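Local coordinates for negative regulator of ofd1 (PDB 3QTM), which directly inhibits ofd1, promotes the stability of the Sre1N transcription factor domain that drives hypoxic gene expression, and is required for correct translation termination, at residues A[99-104]-A[130-135]; A[71-76]-A[105-110]; A[47-52]-A[75-80]; A[36-41]-A[81-86]; A[186-191]-A[216-221]. All blocks are in the same frame, centred on the assembly; numbering follows the deposited sequence.

Overall arrangement
The five contacts follow a chain of packed helices. Helix 38-58 packs on helix 67-82 in contact 3; in contact 4, about 12 Å away between centres, the first turn of helix 38-58 meets the junction of helix 67-82 with helix 84-87. Helix 67-82 meets helix 97-110 in contact 2, about 9 Å between centres from contact 3, and helix 97-110 meets helix 119-142 in contact 1, about 11 Å between centres from contact 2. Contact 5, last in sequence and centred about 3 Å from the chain centre, joins the Nro1 and C-terminal family regions. A longer-range Glu82-Arg186 salt bridge ties it to contact 4. Successive helices thus mostly pack on one another, consistent with a tetratricopeptide-like fold.

Contact 1 of 5, residues A[99-104]-A[130-135]; sequences SYIDAA and LEKVRV
Ile101 and Lys132 mark the nearest backbone approach, their CA atoms 6.3 Å apart, where segments 99-104 and 130-135, on helices 97-110 and 119-142, run nearly antiparallel at a signed crossing angle of -152° with axes 9.7 Å apart. Ile101 carries the apolar part. Its CD1 presses on Val135 CG2 at 3.5 Å, a tight pair of methyls, and also rests by the carbonyl of Glu131, while the CG2 branch lies against the backbone N and CB of Lys132. This is the antiparallel packing of successive helices from which tetratricopeptide-type solenoids are built, here with a salt bridge beside the apolar contact. Lys132 leaves its helix with CG trans to the backbone N (chi1 -179°) and then bends at chi2, which brings NZ to Asp102 OD1 at 3.1 Å, on the syn lone pair. Its stronger partner is Glu98, with which it also forms a salt bridge. Without the Asp102 carboxylate, as with an alanine here, Lys132 is likely to rely on Glu98 and swing more freely. Glu131 turns its carboxylate away from Ile101: Arg134 holds OE1 side-on with NE at 2.9 Å and NH2 at 3.0 Å, in the guanidinium plane, and Arg134 NH2 further pairs with Glu97.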
# COMPACT_ATOMS: atom_id res chain seq x y z
N SER A 99 -13.19 -14.57 -8.52
CA SER A 99 -12.71 -15.94 -8.61
C SER A 99 -11.19 -15.99 -8.83
O SER A 99 -10.51 -16.89 -8.34
CB SER A 99 -13.46 -16.71 -9.69
OG SER A 99 -13.28 -18.10 -9.50
N TYR A 100 -10.65 -15.00 -9.53
CA TYR A 100 -9.21 -14.90 -9.71
C TYR A 100 -8.47 -14.49 -8.41
O TYR A 100 -7.35 -14.94 -8.17
CB TYR A 100 -8.86 -13.98 -10.89
CG TYR A 100 -8.85 -14.76 -12.20
CD1 TYR A 100 -9.98 -14.85 -13.00
CD2 TYR A 100 -7.71 -15.47 -12.59
CE1 TYR A 100 -9.97 -15.60 -14.17
CE2 TYR A 100 -7.69 -16.22 -13.75
CZ TYR A 100 -8.82 -16.28 -14.54
OH TYR A 100 -8.80 -17.03 -15.69
N ILE A 101 -9.11 -13.67 -7.58
CA ILE A 101 -8.56 -13.36 -6.26
C ILE A 101 -8.56 -14.64 -5.42
O ILE A 101 -7.55 -14.96 -4.80
CB ILE A 101 -9.38 -12.27 -5.53
CG1 ILE A 101 -9.34 -10.95 -6.31
CG2 ILE A 101 -8.92 -12.09 -4.07
CD1 ILE A 101 -10.30 -9.88 -5.74
N ASP A 102 -9.68 -15.37 -5.41
CA ASP A 102 -9.76 -16.65 -4.70
C ASP A 102 -8.67 -17.63 -5.16
O ASP A 102 -8.03 -18.30 -4.34
CB ASP A 102 -11.12 -17.33 -4.90
CG ASP A 102 -12.27 -16.53 -4.29
OD1 ASP A 102 -12.03 -15.67 -3.41
OD2 ASP A 102 -13.44 -16.78 -4.69
N ALA A 103 -8.49 -17.73 -6.47
CA ALA A 103 -7.45 -18.62 -7.01
C ALA A 103 -6.05 -18.18 -6.56
O ALA A 103 -5.23 -19.01 -6.16
CB ALA A 103 -7.54 -18.70 -8.52
N ALA A 104 -5.78 -16.87 -6.61
CA ALA A 104 -4.51 -16.33 -6.13
C ALA A 104 -4.23 -16.74 -4.68
O ALA A 104 -3.10 -17.11 -4.34
CB ALA A 104 -4.49 -14.80 -6.25
N LEU A 130 -5.74 -8.95 0.94
CA LEU A 130 -6.21 -7.56 0.95
C LEU A 130 -7.13 -7.27 -0.24
O LEU A 130 -8.10 -6.53 -0.09
CB LEU A 130 -5.05 -6.55 1.01
CG LEU A 130 -4.30 -6.47 2.34
CD1 LEU A 130 -3.12 -5.51 2.23
CD2 LEU A 130 -5.22 -6.07 3.49
N GLU A 131 -6.84 -7.86 -1.40
CA GLU A 131 -7.74 -7.63 -2.55
C GLU A 131 -9.09 -8.29 -2.28
O GLU A 131 -10.12 -7.78 -2.70
CB GLU A 131 -7.17 -8.14 -3.88
CG GLU A 131 -5.96 -7.35 -4.35
CD GLU A 131 -6.28 -5.88 -4.61
OE1 GLU A 131 -7.47 -5.54 -4.81
OE2 GLU A 131 -5.34 -5.06 -4.63
N LYS A 132 -9.06 -9.42 -1.57
CA LYS A 132 -10.30 -10.07 -1.15
C LYS A 132 -11.13 -9.11 -0.26
O LYS A 132 -12.35 -8.98 -0.45
CB LYS A 132 -9.98 -11.37 -0.41
CG LYS A 132 -11.20 -12.15 0.07
CD LYS A 132 -12.00 -12.73 -1.10
CE LYS A 132 -13.09 -13.70 -0.61
NZ LYS A 132 -14.03 -14.12 -1.70
N VAL A 133 -10.47 -8.45 0.69
CA VAL A 133 -11.15 -7.51 1.59
C VAL A 133 -11.88 -6.42 0.80
O VAL A 133 -13.05 -6.11 1.06
CB VAL A 133 -10.14 -6.83 2.54
CG1 VAL A 133 -10.75 -5.58 3.15
CG2 VAL A 133 -9.65 -7.82 3.63
N ARG A 134 -11.19 -5.85 -0.17
CA ARG A 134 -11.77 -4.81 -1.01
C ARG A 134 -13.02 -5.30 -1.74
O ARG A 134 -14.04 -4.61 -1.78
CB ARG A 134 -10.75 -4.27 -2.01
CG ARG A 134 -11.33 -3.21 -2.95
CD ARG A 134 -10.31 -2.75 -3.97
NE ARG A 134 -9.83 -3.88 -4.76
CZ ARG A 134 -10.50 -4.40 -5.79
NH1 ARG A 134 -11.68 -3.90 -6.15
NH2 ARG A 134 -10.00 -5.43 -6.46
N VAL A 135 -12.95 -6.49 -2.31
CA VAL A 135 -14.11 -7.01 -3.03
C VAL A 135 -15.27 -7.34 -2.07
O VAL A 135 -16.44 -7.12 -2.40
CB VAL A 135 -13.74 -8.22 -3.93
CG1 VAL A 135 -15.00 -8.94 -4.37
CG2 VAL A 135 -12.95 -7.74 -5.16

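Contact 2 of 5, residues A[71-76]-A[105-110]; sequences AAYSSA and IERAQL
Close packing of Ser74 on helix 67-82 against Ala108 on helix 97-110, flanked by the Arg107 side chain lying against Tyr73, joins two almost exactly antiparallel segments (175°) in the all-helical, tetratricopeptide-like part of the fold. The axes come within 8.1 Å, and the CA atoms of Ser74 and Ala108 within 5.3 Å, a closeness that the short side chains allow. Ser74 OG lies 3.4 Å from Ala108 CB, yet its polar partner is the carbonyl O of Ala104, one turn before Ala108 on the opposing helix. Beside this seam Arg107 reaches across to Tyr73. Bends at chi2 (47°) and chi3 lay its CG over Ser74 N at 3.5 Å and carry the guanidinium alongside the Tyr73 ring, the two planes only 8° apart but slid so that they meet toward the rim. His70 ND1 is hydrogen-bonded to Arg107 NH1, which would limit its rotation. The guanidinium is sandwiched: Tyr73 CD1 stands 3.5 Å above one face, and Leu110 CD1 3.6 Å above the centre of the other.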
# COMPACT_ATOMS: atom_id res chain seq x y z
N ALA A 71 4.38 -18.44 -5.38
CA ALA A 71 4.28 -16.99 -5.25
C ALA A 71 4.11 -16.32 -6.60
O ALA A 71 3.28 -15.43 -6.74
CB ALA A 71 5.50 -16.43 -4.53
N ALA A 72 4.90 -16.74 -7.60
CA ALA A 72 4.80 -16.15 -8.94
C ALA A 72 3.46 -16.49 -9.57
O ALA A 72 2.83 -15.66 -10.22
CB ALA A 72 5.93 -16.63 -9.83
N TYR A 73 3.04 -17.74 -9.41
CA TYR A 73 1.79 -18.20 -9.99
C TYR A 73 0.62 -17.45 -9.33
O TYR A 73 -0.30 -16.97 -10.00
CB TYR A 73 1.69 -19.71 -9.75
CG TYR A 73 0.67 -20.43 -10.57
CD1 TYR A 73 0.68 -21.81 -10.65
CD2 TYR A 73 -0.31 -19.73 -11.28
CE1 TYR A 73 -0.27 -22.50 -11.40
CE2 TYR A 73 -1.27 -20.40 -12.04
CZ TYR A 73 -1.24 -21.79 -12.09
OH TYR A 73 -2.19 -22.48 -12.83
N SER A 74 0.65 -17.33 -8.00
CA SER A 74 -0.37 -16.58 -7.28
C SER A 74 -0.42 -15.13 -7.77
O SER A 74 -1.50 -14.60 -7.99
CB SER A 74 -0.10 -16.60 -5.78
OG SER A 74 -1.02 -15.78 -5.10
N SER A 75 0.75 -14.51 -7.95
CA SER A 75 0.82 -13.12 -8.42
C SER A 75 0.21 -12.92 -9.80
O SER A 75 -0.45 -11.91 -10.05
CB SER A 75 2.26 -12.62 -8.43
OG SER A 75 2.74 -12.51 -7.11
N ALA A 76 0.43 -13.87 -10.70
CA ALA A 76 -0.16 -13.79 -12.03
C ALA A 76 -1.69 -13.86 -11.93
O ALA A 76 -2.40 -13.08 -12.56
CB ALA A 76 0.38 -14.90 -12.93
N ILE A 105 -5.26 -16.62 -3.84
CA ILE A 105 -5.18 -17.06 -2.45
C ILE A 105 -4.89 -18.56 -2.34
O ILE A 105 -3.98 -18.98 -1.63
CB ILE A 105 -6.51 -16.75 -1.69
CG1 ILE A 105 -6.71 -15.23 -1.52
CG2 ILE A 105 -6.53 -17.51 -0.35
CD1 ILE A 105 -8.07 -14.83 -0.89
N GLU A 106 -5.68 -19.38 -3.03
CA GLU A 106 -5.51 -20.82 -2.92
C GLU A 106 -4.14 -21.27 -3.46
O GLU A 106 -3.46 -22.13 -2.86
CB GLU A 106 -6.63 -21.54 -3.67
CG GLU A 106 -8.03 -21.18 -3.19
CD GLU A 106 -8.42 -21.96 -1.95
OE1 GLU A 106 -7.70 -22.91 -1.59
OE2 GLU A 106 -9.44 -21.61 -1.32
N ARG A 107 -3.73 -20.69 -4.59
CA ARG A 107 -2.43 -21.00 -5.17
C ARG A 107 -1.31 -20.67 -4.18
O ARG A 107 -0.40 -21.45 -3.98
CB ARG A 107 -2.22 -20.26 -6.49
CG ARG A 107 -0.79 -20.34 -7.06
CD ARG A 107 -0.21 -21.75 -7.03
NE ARG A 107 -1.06 -22.70 -7.75
CZ ARG A 107 -0.84 -24.01 -7.85
NH1 ARG A 107 0.24 -24.56 -7.29
NH2 ARG A 107 -1.68 -24.77 -8.52
N ALA A 108 -1.39 -19.50 -3.56
CA ALA A 108 -0.38 -19.09 -2.61
C ALA A 108 -0.40 -19.97 -1.34
O ALA A 108 0.65 -20.31 -0.80
CB ALA A 108 -0.52 -17.59 -2.27
N GLN A 109 -1.59 -20.34 -0.88
CA GLN A 109 -1.68 -21.21 0.28
C GLN A 109 -1.06 -22.59 0.01
O GLN A 109 -0.46 -23.20 0.89
CB GLN A 109 -3.12 -21.32 0.79
CG GLN A 109 -3.62 -20.05 1.46
CD GLN A 109 -5.11 -20.07 1.77
OE1 GLN A 109 -5.86 -20.92 1.27
NE2 GLN A 109 -5.56 -19.12 2.58
N LEU A 110 -1.18 -23.07 -1.23
CA LEU A 110 -0.52 -24.31 -1.62
C LEU A 110 0.99 -24.23 -1.42
O LEU A 110 1.64 -25.26 -1.19
CB LEU A 110 -0.84 -24.65 -3.07
CG LEU A 110 -2.23 -25.22 -3.31
CD1 LEU A 110 -2.53 -25.30 -4.81
CD2 LEU A 110 -2.34 -26.59 -2.64

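Contact 3 of 5, residues A[47-52]-A[75-80]; sequences GTIHEA and SALLAV
Ala76 O receives two backbone N-H groups, Val80 N at 3.1 Å and, weakly, Ala79 N, also at 3.1 Å, so the carbonyl of Ala76 is used within its own helix while its methyl faces helix 38-58. The two helices pack in the antiparallel pairing of a tetratricopeptide-like fold, the local axes 9.3 Å apart and crossing at -146°. No hydrogen bond spans the gap. The methyl of Ala76 is the hub: it is touched by Thr48 CG2 and by Ile49 CG1, each 3.7 Å from Ala76 CB. Thr48 can show this methyl because its CG2 lies trans to the backbone N while its hydroxyl, beside that N (chi1 -52°), turns back to the carbonyl of Leu44. One hydrogen bond inside its own helix thus satisfies the polar branch and leaves the apolar one for the interface. Ile49 reaches further, its extended CG1-CD1 arm passing Ala76 and crossing the side chains of Leu77 and Val80 at about right angles. Neighbouring helices close the surroundings: Leu22 and Leu25 of helix 15-34 lie against Thr48, and Tyr100 of helix 97-110 touches both Leu77 and Val80. At the far end of the arm, Ile49 CD1 rests 3.7 Å from Val80 CG2 and 4.1 Å from Leu77 CD2.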
# COMPACT_ATOMS: atom_id res chain seq x y z
N GLY A 47 0.47 -15.58 -20.01
CA GLY A 47 1.63 -16.35 -20.41
C GLY A 47 2.31 -16.93 -19.18
O GLY A 47 2.70 -18.10 -19.18
N THR A 48 2.40 -16.13 -18.12
CA THR A 48 2.94 -16.60 -16.84
C THR A 48 2.18 -17.79 -16.32
O THR A 48 2.76 -18.80 -15.89
CB THR A 48 2.88 -15.48 -15.79
OG1 THR A 48 3.49 -14.31 -16.32
CG2 THR A 48 3.60 -15.90 -14.49
N ILE A 49 0.86 -17.69 -16.37
CA ILE A 49 0.00 -18.77 -15.90
C ILE A 49 0.24 -20.05 -16.71
O ILE A 49 0.41 -21.13 -16.15
CB ILE A 49 -1.48 -18.34 -15.93
CG1 ILE A 49 -1.73 -17.31 -14.82
CG2 ILE A 49 -2.42 -19.57 -15.81
CD1 ILE A 49 -2.99 -16.43 -14.99
N HIS A 50 0.27 -19.92 -18.03
CA HIS A 50 0.55 -21.07 -18.90
C HIS A 50 1.91 -21.69 -18.61
O HIS A 50 2.06 -22.92 -18.56
CB HIS A 50 0.49 -20.67 -20.37
CG HIS A 50 -0.88 -20.26 -20.83
ND1 HIS A 50 -1.10 -19.18 -21.66
CD2 HIS A 50 -2.10 -20.78 -20.56
CE1 HIS A 50 -2.39 -19.06 -21.89
NE2 HIS A 50 -3.02 -20.01 -21.23
N GLU A 51 2.92 -20.85 -18.43
CA GLU A 51 4.25 -21.38 -18.18
C GLU A 51 4.26 -22.12 -16.83
O GLU A 51 4.87 -23.16 -16.70
CB GLU A 51 5.30 -20.28 -18.22
CG GLU A 51 6.73 -20.77 -17.99
CD GLU A 51 7.16 -21.87 -18.96
OE1 GLU A 51 6.66 -21.92 -20.12
OE2 GLU A 51 8.01 -22.69 -18.56
N ALA A 52 3.53 -21.58 -15.85
CA ALA A 52 3.44 -22.21 -14.54
C ALA A 52 2.81 -23.59 -14.67
O ALA A 52 3.28 -24.56 -14.05
CB ALA A 52 2.64 -21.34 -13.55
N SER A 75 0.75 -14.51 -7.95
CA SER A 75 0.82 -13.12 -8.42
C SER A 75 0.21 -12.92 -9.80
O SER A 75 -0.45 -11.91 -10.05
CB SER A 75 2.26 -12.62 -8.43
OG SER A 75 2.74 -12.51 -7.11
N ALA A 76 0.43 -13.87 -10.70
CA ALA A 76 -0.16 -13.79 -12.03
C ALA A 76 -1.69 -13.86 -11.93
O ALA A 76 -2.40 -13.08 -12.56
CB ALA A 76 0.38 -14.90 -12.93
N LEU A 77 -2.20 -14.80 -11.13
CA LEU A 77 -3.64 -14.91 -10.90
C LEU A 77 -4.24 -13.60 -10.36
O LEU A 77 -5.29 -13.14 -10.80
CB LEU A 77 -3.97 -16.11 -9.98
CG LEU A 77 -3.69 -17.49 -10.59
CD1 LEU A 77 -3.59 -18.58 -9.51
CD2 LEU A 77 -4.76 -17.87 -11.63
N LEU A 78 -3.54 -12.99 -9.41
CA LEU A 78 -4.05 -11.77 -8.82
C LEU A 78 -4.11 -10.68 -9.88
O LEU A 78 -5.01 -9.84 -9.87
CB LEU A 78 -3.16 -11.32 -7.66
CG LEU A 78 -3.81 -10.25 -6.76
CD1 LEU A 78 -5.15 -10.78 -6.28
CD2 LEU A 78 -2.89 -9.86 -5.59
N ALA A 79 -3.14 -10.71 -10.78
CA ALA A 79 -2.99 -9.65 -11.76
C ALA A 79 -4.13 -9.74 -12.76
O ALA A 79 -4.57 -8.72 -13.30
CB ALA A 79 -1.62 -9.71 -12.46
N VAL A 80 -4.61 -10.96 -13.00
CA VAL A 80 -5.74 -11.16 -13.90
C VAL A 80 -6.94 -10.45 -13.27
O VAL A 80 -7.67 -9.74 -13.96
CB VAL A 80 -6.07 -12.65 -14.15
CG1 VAL A 80 -7.41 -12.80 -14.91
CG2 VAL A 80 -4.94 -13.32 -14.94

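Contact 4 of 5, residues A[36-41]-A[81-86]; sequences DDIDAS and SELFEI
Ile38 and Ile86 make the main apolar meeting, their side chains crossing at about a right angle with Ile38 CG2 set 3.9 Å from Ile86 CG1. The same methyl of Ile38 also faces Leu83 CD2, but more loosely, at 4.5 Å. Leu83, the residue at which helix 67-82 gives way to the short helix 84-87, sends its other methyl, CD1, to Ser41.

Mixed polar-apolar contacts flank this patch. Ser41 OG lies 3.7 Å from Leu83 CD1 while hydrogen-bonding to the carbonyl O of Ser29, so a leucine methyl lies against a hydroxyl that already has a partner. Asp39 OD2 comes within 3.4 Å of Ile86 CG2; with CG1 beside the Ile86 backbone N (chi1 -63°), CG2 is anti to it. The Asp39 carboxylate forms a salt bridge with Arg90; the Ile86 side chain crosses it at about a right angle.

No hydrogen bond joins the two segments; one caps the start of helix 38-58. Asp37 OD2 accepts from Ala40 N at 3.2 Å, with an N-H...O angle of 158° and the donor standing well above the carboxylate plane. Just before it, Asp36, with positive phi, ends helix 15-34: a Schellman C-cap followed at once by an Asp N-cap, a tight turn between helices 15-34 and 38-58. The first turn of helix 38-58 thus packs on the 82-84 junction and Ile86 in a tetratricopeptide-like array.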
# COMPACT_ATOMS: atom_id res chain seq x y z
N ASP A 36 1.34 1.90 -19.19
CA ASP A 36 -0.04 1.98 -19.66
C ASP A 36 -0.31 1.12 -20.90
O ASP A 36 -1.17 1.44 -21.71
CB ASP A 36 -0.44 3.43 -19.92
CG ASP A 36 -0.17 4.33 -18.73
OD1 ASP A 36 -0.62 3.98 -17.61
OD2 ASP A 36 0.48 5.38 -18.91
N ASP A 37 0.45 0.03 -21.04
CA ASP A 37 0.17 -0.95 -22.09
C ASP A 37 -0.50 -2.15 -21.44
O ASP A 37 0.15 -3.15 -21.14
CB ASP A 37 1.45 -1.38 -22.80
CG ASP A 37 1.17 -2.17 -24.07
OD1 ASP A 37 2.11 -2.31 -24.88
OD2 ASP A 37 0.01 -2.62 -24.27
N ILE A 38 -1.80 -2.04 -21.23
CA ILE A 38 -2.55 -3.01 -20.45
C ILE A 38 -2.77 -4.31 -21.21
O ILE A 38 -2.77 -5.39 -20.62
CB ILE A 38 -3.91 -2.43 -20.02
CG1 ILE A 38 -3.70 -1.27 -19.05
CG2 ILE A 38 -4.77 -3.49 -19.40
CD1 ILE A 38 -4.98 -0.77 -18.43
N ASP A 39 -2.96 -4.22 -22.52
CA ASP A 39 -3.16 -5.44 -23.29
C ASP A 39 -1.90 -6.29 -23.33
O ASP A 39 -1.98 -7.51 -23.26
CB ASP A 39 -3.69 -5.15 -24.69
CG ASP A 39 -5.19 -5.35 -24.78
OD1 ASP A 39 -5.89 -4.37 -25.10
OD2 ASP A 39 -5.65 -6.49 -24.51
N ALA A 40 -0.75 -5.64 -23.45
CA ALA A 40 0.52 -6.36 -23.37
C ALA A 40 0.68 -7.01 -22.00
O ALA A 40 1.08 -8.16 -21.90
CB ALA A 40 1.68 -5.41 -23.63
N SER A 41 0.36 -6.26 -20.94
CA SER A 41 0.47 -6.77 -19.58
C SER A 41 -0.37 -8.03 -19.44
O SER A 41 0.08 -9.04 -18.89
CB SER A 41 0.06 -5.71 -18.55
OG SER A 41 0.35 -6.13 -17.21
N SER A 81 -7.09 -10.61 -11.95
CA SER A 81 -8.17 -9.91 -11.24
C SER A 81 -8.02 -8.39 -11.33
O SER A 81 -9.00 -7.69 -11.53
CB SER A 81 -8.29 -10.38 -9.78
OG SER A 81 -7.24 -9.88 -8.96
N GLU A 82 -6.80 -7.88 -11.20
CA GLU A 82 -6.56 -6.43 -11.26
C GLU A 82 -6.93 -5.86 -12.63
O GLU A 82 -7.44 -4.75 -12.74
CB GLU A 82 -5.10 -6.13 -10.96
CG GLU A 82 -4.73 -4.64 -11.06
CD GLU A 82 -3.25 -4.38 -10.79
OE1 GLU A 82 -2.49 -5.36 -10.67
OE2 GLU A 82 -2.84 -3.21 -10.69
N LEU A 83 -6.66 -6.63 -13.67
CA LEU A 83 -6.85 -6.16 -15.02
C LEU A 83 -8.03 -6.85 -15.65
O LEU A 83 -8.12 -6.95 -16.88
CB LEU A 83 -5.59 -6.49 -15.82
CG LEU A 83 -4.32 -5.95 -15.16
CD1 LEU A 83 -3.06 -6.34 -15.92
CD2 LEU A 83 -4.44 -4.43 -15.03
N PHE A 84 -8.94 -7.34 -14.81
CA PHE A 84 -10.04 -8.20 -15.27
C PHE A 84 -10.93 -7.57 -16.35
O PHE A 84 -11.50 -8.27 -17.18
CB PHE A 84 -10.90 -8.66 -14.10
CG PHE A 84 -11.81 -9.80 -14.44
CD1 PHE A 84 -11.29 -11.07 -14.67
CD2 PHE A 84 -13.18 -9.61 -14.57
CE1 PHE A 84 -12.12 -12.13 -15.00
CE2 PHE A 84 -14.01 -10.67 -14.90
CZ PHE A 84 -13.48 -11.93 -15.11
N GLU A 85 -11.04 -6.25 -16.32
CA GLU A 85 -11.92 -5.55 -17.24
C GLU A 85 -11.49 -5.81 -18.69
O GLU A 85 -12.33 -5.95 -19.58
CB GLU A 85 -11.91 -4.06 -16.93
CG GLU A 85 -12.65 -3.21 -17.95
CD GLU A 85 -12.39 -1.71 -17.75
OE1 GLU A 85 -11.20 -1.31 -17.68
OE2 GLU A 85 -13.38 -0.95 -17.68
N ILE A 86 -10.19 -5.89 -18.92
CA ILE A 86 -9.64 -6.22 -20.23
C ILE A 86 -9.43 -7.72 -20.39
O ILE A 86 -9.73 -8.28 -21.45
CB ILE A 86 -8.29 -5.50 -20.47
CG1 ILE A 86 -8.50 -3.98 -20.46
CG2 ILE A 86 -7.68 -5.93 -21.81
CD1 ILE A 86 -9.58 -3.54 -21.42

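Contact 5 of 5, residues A[186-191]-A[216-221]; sequences RPLYIL and ALWLKS
Trp218 meets Leu188 over one face and Tyr189 obliquely at its six-membered ring. Above the five-membered ring stands Leu188 CD1, 4.0 Å from the centroid and 26° off the normal, a CH-pi contact displaced toward NE1. The leucine and tryptophan side chains slide past each other in opposite directions, and the same methyl continues to Leu217 CB at 4.1 Å, one residue before the indole. Leu188 gets there with CG trans to its carbonyl carbon (chi1 -68°) and an extended chi2.

Tyr189 takes the six-membered ring. Its plane is tilted by 30° from that of the indole and the centroids are 5.3 Å apart, so the rings are slid apart and barely overlap; the touching atoms are Tyr189 CE1 and Trp218 CZ2 at 3.7 Å, with Tyr189 OH equally near Trp218 CH2. Beyond the two segments, Ala238 and Val239 of helix 229-254 and Leu185 also pack on the indole, and Leu166 of helix 151-170 touches both Leu188 and Leu217.

Shrinking the Trp218 indole to an alanine is likely to open a gap beside Leu188 and leave the Tyr189 ring without its aromatic neighbour. Without a hydrogen bond across it, the contact rests mainly on van der Waals, CH-pi and aromatic packing, a hydrophobic seam that joins helix 188-197 to helix 213-220 and the Nro1 family region to the C-terminal one.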
# COMPACT_ATOMS: atom_id res chain seq x y z
N ARG A 186 0.66 -1.51 -3.30
CA ARG A 186 -0.58 -0.74 -3.45
C ARG A 186 -1.76 -1.28 -2.62
O ARG A 186 -2.55 -0.50 -2.11
CB ARG A 186 -0.97 -0.57 -4.92
CG ARG A 186 -0.40 0.68 -5.56
CD ARG A 186 -1.02 0.99 -6.93
NE ARG A 186 -0.63 0.01 -7.95
CZ ARG A 186 -1.46 -0.86 -8.52
NH1 ARG A 186 -2.75 -0.87 -8.18
NH2 ARG A 186 -1.01 -1.72 -9.44
N PRO A 187 -1.89 -2.61 -2.50
CA PRO A 187 -2.97 -3.13 -1.65
C PRO A 187 -2.86 -2.67 -0.19
O PRO A 187 -3.85 -2.78 0.52
CB PRO A 187 -2.79 -4.65 -1.74
CG PRO A 187 -2.13 -4.86 -3.06
CD PRO A 187 -1.18 -3.70 -3.20
N LEU A 188 -1.70 -2.17 0.25
CA LEU A 188 -1.61 -1.65 1.61
C LEU A 188 -2.58 -0.48 1.80
O LEU A 188 -3.02 -0.23 2.92
CB LEU A 188 -0.18 -1.21 1.97
CG LEU A 188 0.86 -2.32 2.09
CD1 LEU A 188 2.14 -1.76 2.67
CD2 LEU A 188 0.33 -3.46 2.96
N TYR A 189 -2.92 0.22 0.72
CA TYR A 189 -3.92 1.29 0.82
C TYR A 189 -5.24 0.73 1.34
O TYR A 189 -5.95 1.40 2.09
CB TYR A 189 -4.17 1.99 -0.52
CG TYR A 189 -2.96 2.61 -1.20
CD1 TYR A 189 -2.10 3.46 -0.51
CD2 TYR A 189 -2.70 2.37 -2.55
CE1 TYR A 189 -0.99 4.03 -1.15
CE2 TYR A 189 -1.61 2.93 -3.19
CZ TYR A 189 -0.75 3.76 -2.49
OH TYR A 189 0.33 4.31 -3.16
N ILE A 190 -5.58 -0.49 0.92
CA ILE A 190 -6.83 -1.11 1.36
C ILE A 190 -6.80 -1.27 2.86
O ILE A 190 -7.79 -1.00 3.54
CB ILE A 190 -7.02 -2.50 0.71
CG1 ILE A 190 -7.10 -2.35 -0.81
CG2 ILE A 190 -8.26 -3.20 1.30
CD1 ILE A 190 -6.88 -3.64 -1.56
N LEU A 191 -5.66 -1.72 3.38
CA LEU A 191 -5.54 -1.94 4.82
C LEU A 191 -5.63 -0.62 5.59
O LEU A 191 -6.28 -0.54 6.62
CB LEU A 191 -4.24 -2.68 5.16
CG LEU A 191 -3.97 -2.99 6.64
CD1 LEU A 191 -5.10 -3.82 7.24
CD2 LEU A 191 -2.63 -3.71 6.82
N ALA A 216 6.83 0.44 7.86
CA ALA A 216 8.11 -0.23 7.67
C ALA A 216 8.20 -0.83 6.26
O ALA A 216 9.26 -0.81 5.64
CB ALA A 216 8.32 -1.31 8.74
N LEU A 217 7.08 -1.35 5.76
CA LEU A 217 7.06 -1.96 4.44
C LEU A 217 7.30 -0.95 3.31
O LEU A 217 8.11 -1.17 2.41
CB LEU A 217 5.76 -2.75 4.22
CG LEU A 217 5.65 -4.06 5.04
CD1 LEU A 217 4.31 -4.74 4.85
CD2 LEU A 217 6.78 -5.04 4.74
N TRP A 218 6.58 0.16 3.34
CA TRP A 218 6.77 1.18 2.31
C TRP A 218 8.23 1.61 2.31
O TRP A 218 8.85 1.69 1.25
CB TRP A 218 5.86 2.39 2.54
CG TRP A 218 4.43 2.17 2.12
CD1 TRP A 218 3.34 2.07 2.94
CD2 TRP A 218 3.93 2.05 0.78
NE1 TRP A 218 2.20 1.89 2.20
CE2 TRP A 218 2.53 1.87 0.87
CE3 TRP A 218 4.53 2.07 -0.49
CZ2 TRP A 218 1.72 1.72 -0.26
CZ3 TRP A 218 3.72 1.91 -1.61
CH2 TRP A 218 2.33 1.75 -1.49
N LEU A 219 8.77 1.86 3.49
CA LEU A 219 10.16 2.29 3.60
C LEU A 219 11.10 1.24 3.06
O LEU A 219 12.04 1.56 2.34
CB LEU A 219 10.52 2.63 5.06
CG LEU A 219 9.87 3.90 5.62
CD1 LEU A 219 10.08 4.02 7.13
CD2 LEU A 219 10.41 5.12 4.89
N LYS A 220 10.87 -0.03 3.39
CA LYS A 220 11.76 -1.07 2.92
C LYS A 220 11.77 -1.20 1.39
O LYS A 220 12.78 -1.57 0.80
CB LYS A 220 11.45 -2.42 3.57
CG LYS A 220 12.51 -3.49 3.25
CD LYS A 220 12.28 -4.81 3.98
CE LYS A 220 11.94 -4.56 5.44
NZ LYS A 220 12.54 -5.58 6.34
N SER A 221 10.64 -0.88 0.75
CA SER A 221 10.55 -1.05 -0.70
C SER A 221 11.48 -0.10 -1.46
O SER A 221 11.65 -0.23 -2.66
CB SER A 221 9.10 -0.87 -1.18
OG SER A 221 8.72 0.48 -1.21